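Local coordinates for protein kinase domain-containing protein (Chaetomium thermophilum, PDB 6Z3U), which is the CDK7 kinase of the CAK complex and probably transfers phosphate from ATP to serine and threonine residues of proteins, at residues L359-R362 with T363-D367. Residues are numbered along the deposited sequence; the frame is centred on the assembly and turned at random.
Sequences LLWR and TLQLD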
loop_
_atom_site.group_PDB
_atom_site.type_symbol
_atom_site.label_atom_id
_atom_site.label_comp_id
_atom_site.label_asym_id
_atom_site.label_seq_id
_atom_site.Cartn_x
_atom_site.Cartn_y
_atom_site.Cartn_z
ATOM N N LEU B 359 9.610 2.300 29.869
ATOM C CA LEU B 359 9.213 2.179 28.470
ATOM C C LEU B 359 9.030 0.718 28.075
ATOM O O LEU B 359 8.035 0.355 27.441
ATOM C CB LEU B 359 10.257 2.851 27.577
ATOM C CG LEU B 359 9.982 2.865 26.075
ATOM C CD1 LEU B 359 8.700 3.609 25.792
ATOM C CD2 LEU B 359 11.146 3.486 25.318
ATOM N N LEU B 360 9.992 -0.135 28.436
ATOM C CA LEU B 360 9.892 -1.554 28.105
ATOM C C LEU B 360 8.585 -2.140 28.618
ATOM O O LEU B 360 7.880 -2.855 27.896
ATOM C CB LEU B 360 11.080 -2.312 28.697
ATOM C CG LEU B 360 11.584 -3.585 28.005
ATOM C CD1 LEU B 360 12.067 -4.587 29.056
ATOM C CD2 LEU B 360 10.554 -4.230 27.099
ATOM N N TRP B 361 8.235 -1.828 29.866
ATOM C CA TRP B 361 7.036 -2.396 30.473
ATOM C C TRP B 361 5.768 -1.917 29.781
ATOM O O TRP B 361 4.796 -2.676 29.679
ATOM C CB TRP B 361 7.006 -2.038 31.957
ATOM C CG TRP B 361 5.780 -2.473 32.677
ATOM C CD1 TRP B 361 5.504 -3.723 33.147
ATOM C CD2 TRP B 361 4.663 -1.654 33.030
ATOM N NE1 TRP B 361 4.278 -3.733 33.769
ATOM C CE2 TRP B 361 3.743 -2.474 33.712
ATOM C CE3 TRP B 361 4.347 -0.308 32.831
ATOM C CZ2 TRP B 361 2.531 -1.993 34.192
ATOM C CZ3 TRP B 361 3.146 0.169 33.313
ATOM C CH2 TRP B 361 2.252 -0.672 33.983
ATOM N N ARG B 362 5.750 -0.672 29.301
ATOM C CA ARG B 362 4.560 -0.176 28.620
ATOM C C ARG B 362 4.379 -0.827 27.256
ATOM O O ARG B 362 3.243 -0.975 26.791
ATOM C CB ARG B 362 4.619 1.344 28.476
ATOM C CG ARG B 362 4.594 2.093 29.799
ATOM C CD ARG B 362 4.270 3.567 29.604
ATOM N NE ARG B 362 4.588 4.362 30.790
ATOM C CZ ARG B 362 3.810 4.460 31.864
ATOM N NH1 ARG B 362 2.656 3.808 31.918
ATOM N NH2 ARG B 362 4.188 5.211 32.890
ATOM N N THR B 363 5.473 -1.219 26.598
ATOM C CA THR B 363 5.362 -1.874 25.301
ATOM C C THR B 363 4.911 -3.324 25.413
ATOM O O THR B 363 4.458 -3.895 24.416
ATOM C CB THR B 363 6.697 -1.841 24.555
ATOM O OG1 THR B 363 7.671 -2.599 25.285
ATOM C CG2 THR B 363 7.189 -0.414 24.385
ATOM N N LEU B 364 5.017 -3.927 26.594
ATOM C CA LEU B 364 4.668 -5.327 26.801
ATOM C C LEU B 364 3.426 -5.466 27.676
ATOM O O LEU B 364 3.349 -6.339 28.543
ATOM C CB LEU B 364 5.841 -6.086 27.414
ATOM C CG LEU B 364 7.149 -6.003 26.624
ATOM C CD1 LEU B 364 8.221 -6.882 27.262
ATOM C CD2 LEU B 364 6.935 -6.384 25.166
ATOM N N GLN B 365 2.443 -4.598 27.459
ATOM C CA GLN B 365 1.146 -4.746 28.101
ATOM C C GLN B 365 0.345 -5.820 27.379
ATOM O O GLN B 365 0.261 -5.823 26.147
ATOM C CB GLN B 365 0.385 -3.421 28.095
ATOM C CG GLN B 365 1.037 -2.335 28.932
ATOM C CD GLN B 365 1.111 -2.710 30.397
ATOM O OE1 GLN B 365 0.090 -2.805 31.079
ATOM N NE2 GLN B 365 2.322 -2.938 30.886
ATOM N N LEU B 366 -0.251 -6.727 28.152
ATOM C CA LEU B 366 -0.985 -7.838 27.556
ATOM C C LEU B 366 -2.154 -7.335 26.719
ATOM O O LEU B 366 -2.285 -7.684 25.539
ATOM C CB LEU B 366 -1.467 -8.784 28.654
ATOM C CG LEU B 366 -0.341 -9.441 29.456
ATOM C CD1 LEU B 366 -0.886 -10.089 30.713
ATOM C CD2 LEU B 366 0.391 -10.462 28.601
ATOM N N ASP B 367 -3.007 -6.510 27.306
ATOM C CA ASP B 367 -4.143 -5.965 26.574
ATOM C C ASP B 367 -3.644 -4.898 25.607
ATOM O O ASP B 367 -3.108 -3.876 26.054
ATOM C CB ASP B 367 -5.158 -5.382 27.549
ATOM C CG ASP B 367 -6.472 -5.040 26.885
ATOM O OD1 ASP B 367 -6.522 -4.994 25.639
ATOM O OD2 ASP B 367 -7.462 -4.825 27.615
#
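Gln-365 folds back on the end of helix 353-363 and hydrogen-bonds a carbonyl there with its side chain. Its NE2 donates to Trp-361 O at 2.8 Å, and the bond is nearly straight (164°). The acceptor lies in the plane of the amide, but NE2 sits well above the carbonyl plane. A bend at chi2 brings the amide back to the helix. The same NE2 rests over the centre of one face of the Trp-361 indole, 3.2 Å above it, with amide and ring planes 62° apart. Leu-364 N adds a weak bond to Trp-361 O. Gln-365 OE1 is taken by Lys-370 NZ, and Trp-361 NE1 by Trp-340 O.

Leu-360 O is gripped mainly by Thr-363 OG1, at 2.6 Å. Chi1 of 64° turns this hydroxyl back over the preceding turn. The backbone N atoms of Thr-363 and Leu-364 reach Leu-360 O weakly. The better bond of Thr-363 N goes to Leu-359 O (3.1 Å). Leu-360 CD2 meets Leu-364 CD1 at 3.5 Å.

This is the C-terminal end of a helix in the kinase C-lobe. Helix 276-291 packs against Leu-359, Leu-360, Thr-363 and Leu-364, while helix 342-349 touches Leu-360 and Trp-361.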